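Local coordinates for lysine-specific demethylase REF6 (Arabidopsis thaliana, PDB 6A58), which demethylates di- and trimethylated lysine in histone H3 and binds DNA sequence-specifically through the C2H2 zinc fingers of this C-terminal piece, at residues I47-G52 / K61-H66; K77-G82 / W91-H96. All coordinates share one frame; numbering follows the deposited sequence.

Both contacts join the cysteine-bearing loop of a C2H2 zinc finger to its helix: contact 1 in the second finger, on helix 60-70, and contact 2 in the third, on helix 90-101. They follow one another along the chain, with centres 29 Å apart and no touch between them. A zinc ion held by one cysteine and one histidine of the paired segments is common to both. What differs lies beside the metal. Contact 1, partly buried next to helix 37-44 of the first finger, has the apolar Leu63 against the loop backbone; contact 2 lies at the surface and has Arg93 there, giving a hydrogen bond that contact 1 lacks.

Contact 1: I47-G52 / K61-H66; sequences ICPIKG and KYLVQH. With ZN (zinc ion), chain C.
Cys48 and His66 meet through a zinc ion that ties the loop 47-52 to helix 60-70 in a C2H2 zinc finger. From CB of Cys48, 4.1 Å from His66 CD2, the side chain runs to its sulfur with SG anti to the backbone N (chi1 -177°), which carries it to the metal. There SG binds the zinc at 2.2 Å and lies at the edge of the imidazole, close to the ring plane, with His66 CD2 3.7 Å away. The same sulfur accepts a hydrogen bond from Ile50 N at 3.5 Å, nearly straight at 165°, so the backbone after Cys48 turns back toward the metal-bound sulfur. His66 completes the bridge with NE2, 2.2 Å from the zinc; Cys53 and His70 supply the other two ligands. One turn earlier on the helix, Leu63 brings its CD1 branch against the loop backbone, 3.5 Å from Ile47 O and 4.2 Å from Pro49 CD. Its other surroundings include His43, a zinc ligand of the first finger, so this leucine sits where two fingers meet. The loop and helix segments share no hydrogen bond; metal coordination and the packing of one leucine methyl on the loop backbone join them. The N-H donated to SG would be expected to draw off some of the thiolate's negative charge and to stabilise it as a zinc ligand.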
ATOM      1  N   ILE A  47       1.864  18.145  11.355  1.00 25.73           N
ATOM      2  CA  ILE A  47       0.885  17.668  12.323  1.00 25.72           C
ATOM      3  C   ILE A  47      -0.097  16.779  11.565  1.00 25.68           C
ATOM      4  O   ILE A  47      -0.591  17.165  10.503  1.00 25.45           O
ATOM      5  CB  ILE A  47       0.122  18.830  12.993  1.00 25.91           C
ATOM      6  CG1 ILE A  47       1.094  19.750  13.742  1.00 26.39           C
ATOM      7  CG2 ILE A  47      -0.942  18.295  13.950  1.00 26.06           C
ATOM      8  CD1 ILE A  47       0.551  21.133  14.022  1.00 26.63           C
ATOM      9  N   CYS A  48      -0.361  15.590  12.102  1.00 25.47           N
ATOM     10  CA  CYS A  48      -1.295  14.642  11.480  1.00 26.48           C
ATOM     11  C   CYS A  48      -2.631  15.309  11.111  1.00 26.64           C
ATOM     12  O   CYS A  48      -3.180  16.061  11.913  1.00 27.31           O
ATOM     13  CB  CYS A  48      -1.562  13.475  12.423  1.00 27.31           C
ATOM     14  SG  CYS A  48      -2.643  12.216  11.712  1.00 28.54           S
ATOM     15  N   PRO A  49      -3.162  15.028   9.900  1.00 26.37           N
ATOM     16  CA  PRO A  49      -4.424  15.651   9.474  1.00 26.45           C
ATOM     17  C   PRO A  49      -5.698  15.083  10.114  1.00 26.98           C
ATOM     18  O   PRO A  49      -6.774  15.644   9.894  1.00 27.72           O
ATOM     19  CB  PRO A  49      -4.451  15.379   7.964  1.00 26.46           C
ATOM     20  CG  PRO A  49      -3.673  14.122   7.808  1.00 26.45           C
ATOM     21  CD  PRO A  49      -2.571  14.214   8.821  1.00 26.59           C
ATOM     22  N   ILE A  50      -5.589  13.989  10.873  1.00 27.73           N
ATOM     23  CA  ILE A  50      -6.760  13.262  11.376  1.00 28.45           C
ATOM     24  C   ILE A  50      -7.209  13.791  12.739  1.00 29.34           C
ATOM     25  O   ILE A  50      -6.393  13.964  13.650  1.00 29.28           O
ATOM     26  CB  ILE A  50      -6.467  11.740  11.466  1.00 28.62           C
ATOM     27  CG1 ILE A  50      -6.059  11.180  10.090  1.00 29.28           C
ATOM     28  CG2 ILE A  50      -7.657  10.979  12.048  1.00 29.04           C
ATOM     29  CD1 ILE A  50      -7.075  11.368   8.981  1.00 29.80           C
ATOM     30  N   LYS A  51      -8.516  14.020  12.871  1.00 30.37           N
ATOM     31  CA  LYS A  51      -9.115  14.485  14.127  1.00 31.38           C
ATOM     32  C   LYS A  51      -8.783  13.537  15.285  1.00 32.54           C
ATOM     33  O   LYS A  51      -8.913  12.317  15.154  1.00 32.82           O
ATOM     34  CB  LYS A  51     -10.637  14.607  13.986  1.00 31.46           C
ATOM     35  CG  LYS A  51     -11.103  15.717  13.059  1.00 31.66           C
ATOM     36  CD  LYS A  51     -12.578  15.572  12.709  1.00 31.76           C
ATOM     37  CE  LYS A  51     -13.033  16.662  11.753  1.00 32.64           C
ATOM     38  NZ  LYS A  51     -14.454  16.514  11.327  1.00 33.20           N
ATOM     39  N   GLY A  52      -8.325  14.110  16.399  1.00 34.07           N
ATOM     40  CA  GLY A  52      -8.020  13.350  17.615  1.00 34.33           C
ATOM     41  C   GLY A  52      -6.637  12.727  17.741  1.00 35.50           C
ATOM     42  O   GLY A  52      -6.294  12.228  18.817  1.00 36.97           O
ATOM     43  N   LYS A  61       7.769  13.549   4.791  1.00 38.34           N
ATOM     44  CA  LYS A  61       7.712  12.131   4.416  1.00 39.91           C
ATOM     45  C   LYS A  61       7.165  11.255   5.551  1.00 39.67           C
ATOM     46  O   LYS A  61       6.332  10.378   5.310  1.00 40.28           O
ATOM     47  CB  LYS A  61       9.093  11.623   3.978  1.00 41.68           C
ATOM     48  CG  LYS A  61       9.047  10.303   3.225  1.00 43.31           C
ATOM     49  CD  LYS A  61      10.429   9.853   2.771  1.00 45.22           C
ATOM     50  CE  LYS A  61      11.248   9.286   3.920  1.00 46.44           C
ATOM     51  NZ  LYS A  61      12.494   8.625   3.440  1.00 47.55           N
ATOM     52  N   TYR A  62       7.635  11.497   6.777  1.00 39.25           N
ATOM     53  CA  TYR A  62       7.125  10.796   7.970  1.00 39.70           C
ATOM     54  C   TYR A  62       5.627  11.028   8.194  1.00 37.59           C
ATOM     55  O   TYR A  62       4.901  10.101   8.565  1.00 38.45           O
ATOM     56  CB  TYR A  62       7.889  11.221   9.233  1.00 41.29           C
ATOM     57  CG  TYR A  62       9.283  10.636   9.368  1.00 43.82           C
ATOM     58  CD1 TYR A  62       9.477   9.258   9.442  1.00 45.08           C
ATOM     59  CD2 TYR A  62      10.405  11.463   9.464  1.00 44.64           C
ATOM     60  CE1 TYR A  62      10.749   8.717   9.582  1.00 46.38           C
ATOM     61  CE2 TYR A  62      11.681  10.933   9.606  1.00 46.13           C
ATOM     62  CZ  TYR A  62      11.848   9.560   9.664  1.00 46.41           C
ATOM     63  OH  TYR A  62      13.109   9.032   9.805  1.00 49.38           O
ATOM     64  N   LEU A  63       5.183  12.266   7.982  1.00 35.85           N
ATOM     65  CA  LEU A  63       3.770  12.636   8.120  1.00 35.71           C
ATOM     66  C   LEU A  63       2.868  11.854   7.159  1.00 36.05           C
ATOM     67  O   LEU A  63       1.854  11.291   7.573  1.00 35.79           O
ATOM     68  CB  LEU A  63       3.596  14.137   7.871  1.00 35.23           C
ATOM     69  CG  LEU A  63       2.170  14.700   7.866  1.00 35.34           C
ATOM     70  CD1 LEU A  63       1.595  14.697   9.272  1.00 35.47           C
ATOM     71  CD2 LEU A  63       2.151  16.088   7.241  1.00 36.11           C
ATOM     72  N   VAL A  64       3.244  11.846   5.882  1.00 36.99           N
ATOM     73  CA  VAL A  64       2.440  11.214   4.823  1.00 38.49           C
ATOM     74  C   VAL A  64       2.330   9.698   5.035  1.00 40.72           C
ATOM     75  O   VAL A  64       1.248   9.124   4.879  1.00 40.09           O
ATOM     76  CB  VAL A  64       3.002  11.539   3.412  1.00 39.19           C
ATOM     77  CG1 VAL A  64       2.326  10.708   2.320  1.00 39.40           C
ATOM     78  CG2 VAL A  64       2.838  13.023   3.105  1.00 38.97           C
ATOM     79  N   GLN A  65       3.443   9.065   5.396  1.00 42.57           N
ATOM     80  CA  GLN A  65       3.454   7.633   5.719  1.00 44.06           C
ATOM     81  C   GLN A  65       2.545   7.300   6.904  1.00 43.02           C
ATOM     82  O   GLN A  65       1.809   6.311   6.863  1.00 43.63           O
ATOM     83  CB  GLN A  65       4.880   7.155   6.005  1.00 45.93           C
ATOM     84  CG  GLN A  65       5.771   7.116   4.772  1.00 48.36           C
ATOM     85  CD  GLN A  65       7.230   6.837   5.094  1.00 50.28           C
ATOM     86  OE1 GLN A  65       7.583   6.492   6.224  1.00 52.52           O
ATOM     87  NE2 GLN A  65       8.090   6.985   4.089  1.00 52.02           N
ATOM     88  N   HIS A  66       2.592   8.133   7.945  1.00 41.18           N
ATOM     89  CA  HIS A  66       1.756   7.943   9.133  1.00 40.84           C
ATOM     90  C   HIS A  66       0.251   8.019   8.852  1.00 41.86           C
ATOM     91  O   HIS A  66      -0.511   7.179   9.338  1.00 42.26           O
ATOM     92  CB  HIS A  66       2.107   8.961  10.221  1.00 39.39           C
ATOM     93  CG  HIS A  66       1.157   8.940  11.376  1.00 38.48           C
ATOM     94  ND1 HIS A  66       1.136   7.921  12.301  1.00 37.56           N
ATOM     95  CD2 HIS A  66       0.179   9.802  11.741  1.00 37.13           C
ATOM     96  CE1 HIS A  66       0.191   8.158  13.192  1.00 37.78           C
ATOM     97  NE2 HIS A  66      -0.404   9.294  12.876  1.00 37.78           N
TER
HETATM   98 ZN    ZN C1402      -2.306  10.468  13.050  1.00 38.38          ZN

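Contact 2: K77-G82 / W91-H96; sequences KCPWKG and WSRTEH. With ZN (zinc ion), chain D.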
ATOM      1  N   LYS A  77     -11.535  -3.864  -5.652  1.00 28.89           N
ATOM      2  CA  LYS A  77     -12.335  -5.063  -5.373  1.00 30.00           C
ATOM      3  C   LYS A  77     -11.824  -6.239  -6.187  1.00 28.06           C
ATOM      4  O   LYS A  77     -11.404  -6.075  -7.330  1.00 27.84           O
ATOM      5  CB  LYS A  77     -13.810  -4.833  -5.715  1.00 32.12           C
ATOM      6  CG  LYS A  77     -14.532  -3.859  -4.797  1.00 35.22           C
ATOM      7  CD  LYS A  77     -16.028  -3.835  -5.082  1.00 37.22           C
ATOM      8  CE  LYS A  77     -16.805  -3.175  -3.954  1.00 39.01           C
ATOM      9  NZ  LYS A  77     -16.446  -1.743  -3.772  1.00 40.77           N
ATOM     10  N   CYS A  78     -11.872  -7.427  -5.596  1.00 27.62           N
ATOM     11  CA  CYS A  78     -11.567  -8.648  -6.330  1.00 27.24           C
ATOM     12  C   CYS A  78     -12.612  -8.843  -7.433  1.00 27.01           C
ATOM     13  O   CYS A  78     -13.808  -8.701  -7.171  1.00 27.67           O
ATOM     14  CB  CYS A  78     -11.575  -9.853  -5.396  1.00 27.14           C
ATOM     15  SG  CYS A  78     -11.156 -11.397  -6.240  1.00 27.55           S
ATOM     16  N   PRO A  79     -12.168  -9.164  -8.664  1.00 26.74           N
ATOM     17  CA  PRO A  79     -13.104  -9.352  -9.772  1.00 27.19           C
ATOM     18  C   PRO A  79     -13.773 -10.731  -9.829  1.00 27.32           C
ATOM     19  O   PRO A  79     -14.628 -10.935 -10.686  1.00 28.34           O
ATOM     20  CB  PRO A  79     -12.216  -9.158 -10.999  1.00 27.38           C
ATOM     21  CG  PRO A  79     -10.896  -9.682 -10.563  1.00 27.55           C
ATOM     22  CD  PRO A  79     -10.767  -9.270  -9.123  1.00 27.08           C
ATOM     23  N   TRP A  80     -13.396 -11.650  -8.938  1.00 26.92           N
ATOM     24  CA  TRP A  80     -13.917 -13.025  -8.946  1.00 27.56           C
ATOM     25  C   TRP A  80     -15.304 -13.040  -8.306  1.00 28.01           C
ATOM     26  O   TRP A  80     -15.438 -12.711  -7.128  1.00 27.73           O
ATOM     27  CB  TRP A  80     -12.960 -13.938  -8.166  1.00 27.21           C
ATOM     28  CG  TRP A  80     -12.913 -15.372  -8.603  1.00 27.06           C
ATOM     29  CD1 TRP A  80     -13.424 -16.446  -7.941  1.00 27.33           C
ATOM     30  CD2 TRP A  80     -12.264 -15.891  -9.770  1.00 26.64           C
ATOM     31  NE1 TRP A  80     -13.154 -17.605  -8.634  1.00 27.27           N
ATOM     32  CE2 TRP A  80     -12.453 -17.290  -9.767  1.00 26.55           C
ATOM     33  CE3 TRP A  80     -11.554 -15.307 -10.827  1.00 26.91           C
ATOM     34  CZ2 TRP A  80     -11.942 -18.118 -10.774  1.00 26.86           C
ATOM     35  CZ3 TRP A  80     -11.054 -16.125 -11.828  1.00 26.76           C
ATOM     36  CH2 TRP A  80     -11.247 -17.516 -11.793  1.00 26.55           C
ATOM     37  N   LYS A  81     -16.330 -13.414  -9.071  1.00 28.88           N
ATOM     38  CA  LYS A  81     -17.703 -13.444  -8.549  1.00 30.06           C
ATOM     39  C   LYS A  81     -17.778 -14.285  -7.277  1.00 29.82           C
ATOM     40  O   LYS A  81     -17.185 -15.362  -7.208  1.00 29.38           O
ATOM     41  CB  LYS A  81     -18.681 -14.006  -9.582  1.00 30.95           C
ATOM     42  CG  LYS A  81     -18.932 -13.105 -10.778  1.00 32.06           C
ATOM     43  CD  LYS A  81     -19.596 -13.862 -11.921  1.00 33.77           C
ATOM     44  CE  LYS A  81     -21.005 -14.314 -11.579  1.00 35.39           C
ATOM     45  NZ  LYS A  81     -21.629 -15.081 -12.694  1.00 36.30           N
ATOM     46  N   GLY A  82     -18.501 -13.776  -6.278  1.00 30.96           N
ATOM     47  CA  GLY A  82     -18.605 -14.418  -4.966  1.00 31.34           C
ATOM     48  C   GLY A  82     -17.594 -13.961  -3.927  1.00 31.66           C
ATOM     49  O   GLY A  82     -17.797 -14.193  -2.733  1.00 32.81           O
ATOM     50  N   TRP A  91      -0.965  -4.698  -6.962  1.00 36.11           N
ATOM     51  CA  TRP A  91      -0.126  -5.903  -6.854  1.00 36.34           C
ATOM     52  C   TRP A  91      -0.694  -6.918  -5.851  1.00 35.34           C
ATOM     53  O   TRP A  91      -0.660  -8.123  -6.108  1.00 34.50           O
ATOM     54  CB  TRP A  91       1.344  -5.559  -6.533  1.00 37.97           C
ATOM     55  CG  TRP A  91       1.601  -4.995  -5.162  1.00 38.91           C
ATOM     56  CD1 TRP A  91       1.714  -3.675  -4.825  1.00 39.60           C
ATOM     57  CD2 TRP A  91       1.803  -5.737  -3.951  1.00 39.93           C
ATOM     58  NE1 TRP A  91       1.958  -3.549  -3.480  1.00 39.74           N
ATOM     59  CE2 TRP A  91       2.019  -4.797  -2.918  1.00 40.42           C
ATOM     60  CE3 TRP A  91       1.810  -7.103  -3.636  1.00 40.98           C
ATOM     61  CZ2 TRP A  91       2.241  -5.180  -1.588  1.00 41.56           C
ATOM     62  CZ3 TRP A  91       2.031  -7.487  -2.312  1.00 41.26           C
ATOM     63  CH2 TRP A  91       2.245  -6.524  -1.304  1.00 41.57           C
ATOM     64  N   SER A  92      -1.216  -6.426  -4.725  1.00 33.74           N
ATOM     65  CA  SER A  92      -1.847  -7.274  -3.711  1.00 33.55           C
ATOM     66  C   SER A  92      -3.095  -7.964  -4.259  1.00 31.53           C
ATOM     67  O   SER A  92      -3.320  -9.151  -3.994  1.00 31.58           O
ATOM     68  CB  SER A  92      -2.221  -6.454  -2.472  1.00 35.00           C
ATOM     69  OG  SER A  92      -1.080  -5.842  -1.899  1.00 37.73           O
ATOM     70  N   ARG A  93      -3.904  -7.222  -5.013  1.00 30.07           N
ATOM     71  CA  ARG A  93      -5.094  -7.800  -5.648  1.00 29.04           C
ATOM     72  C   ARG A  93      -4.694  -8.850  -6.680  1.00 29.51           C
ATOM     73  O   ARG A  93      -5.272  -9.934  -6.710  1.00 28.33           O
ATOM     74  CB  ARG A  93      -5.966  -6.726  -6.309  1.00 28.86           C
ATOM     75  CG  ARG A  93      -7.144  -7.301  -7.089  1.00 28.93           C
ATOM     76  CD  ARG A  93      -8.170  -6.257  -7.476  1.00 28.79           C
ATOM     77  NE  ARG A  93      -7.658  -5.295  -8.449  1.00 28.94           N
ATOM     78  CZ  ARG A  93      -8.382  -4.333  -9.025  1.00 28.90           C
ATOM     79  NH1 ARG A  93      -9.672  -4.177  -8.736  1.00 29.53           N
ATOM     80  NH2 ARG A  93      -7.806  -3.504  -9.896  1.00 29.58           N
ATOM     81  N   THR A  94      -3.721  -8.521  -7.528  1.00 30.15           N
ATOM     82  CA  THR A  94      -3.241  -9.456  -8.555  1.00 30.62           C
ATOM     83  C   THR A  94      -2.719 -10.763  -7.943  1.00 30.42           C
ATOM     84  O   THR A  94      -3.048 -11.850  -8.426  1.00 29.89           O
ATOM     85  CB  THR A  94      -2.165  -8.803  -9.446  1.00 31.40           C
ATOM     86  OG1 THR A  94      -2.745  -7.693 -10.139  1.00 32.90           O
ATOM     87  CG2 THR A  94      -1.606  -9.792 -10.465  1.00 32.33           C
ATOM     88  N   GLU A  95      -1.913 -10.652  -6.890  1.00 30.66           N
ATOM     89  CA  GLU A  95      -1.442 -11.832  -6.154  1.00 31.18           C
ATOM     90  C   GLU A  95      -2.612 -12.649  -5.603  1.00 30.36           C
ATOM     91  O   GLU A  95      -2.635 -13.872  -5.741  1.00 30.43           O
ATOM     92  CB  GLU A  95      -0.476 -11.438  -5.030  1.00 32.29           C
ATOM     93  CG  GLU A  95       0.920 -11.095  -5.532  1.00 33.48           C
ATOM     94  CD  GLU A  95       1.937 -10.874  -4.423  1.00 34.23           C
ATOM     95  OE1 GLU A  95       1.565 -10.867  -3.228  1.00 36.31           O
ATOM     96  OE2 GLU A  95       3.126 -10.706  -4.755  1.00 36.43           O
ATOM     97  N   HIS A  96      -3.585 -11.966  -5.001  1.00 28.23           N
ATOM     98  CA  HIS A  96      -4.779 -12.630  -4.469  1.00 27.60           C
ATOM     99  C   HIS A  96      -5.577 -13.414  -5.512  1.00 26.53           C
ATOM    100  O   HIS A  96      -6.032 -14.527  -5.230  1.00 26.44           O
ATOM    101  CB  HIS A  96      -5.712 -11.632  -3.783  1.00 27.61           C
ATOM    102  CG  HIS A  96      -7.079 -12.182  -3.524  1.00 27.66           C
ATOM    103  ND1 HIS A  96      -7.344 -13.047  -2.486  1.00 28.17           N
ATOM    104  CD2 HIS A  96      -8.250 -12.008  -4.181  1.00 27.93           C
ATOM    105  CE1 HIS A  96      -8.624 -13.376  -2.510  1.00 28.37           C
ATOM    106  NE2 HIS A  96      -9.195 -12.759  -3.528  1.00 28.44           N
TER
HETATM  107 ZN    ZN D1403     -11.043 -12.866  -4.523  0.80 31.10          ZN
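Arg93 lays its bent side chain beside the backbone of Lys77 and Cys78, its CD lying 4.3 Å from both Cys78 CA and Pro79 CD. This is the third C2H2 zinc finger of the protein, a ββα unit in which the end of strand 76-77 and the loop after it face helix 90-101. A turn at chi3 (67°) brings the guanidinium edge-on to the strand end, where Arg93 NH1 donates to Lys77 O at 2.9 Å with an N-H...O angle of 160°. The acceptor lies near the guanidinium plane, whereas the donor is tilted 28° from the carbonyl plane. An alanine here would take away the NH1 donor and most of the aliphatic chain, and is likely to leave Lys77 O without this partner and a gap beside Cys78 and Pro79. Farther along the helix His96 binds the zinc through NE2 at 2.1 Å, facing Cys78, while Cys83 and His100 close the tetrahedral site. Phe87 from the second strand meets the His96 ring, and the indole of Trp80 stacks on His100, so aromatic groups flank both histidine ligands. The sulfur of Cys78, already bound to zinc, also accepts a hydrogen bond from Trp80 N, and it sits at the edge of the imidazole with SG 3.6 Å from His96 NE2.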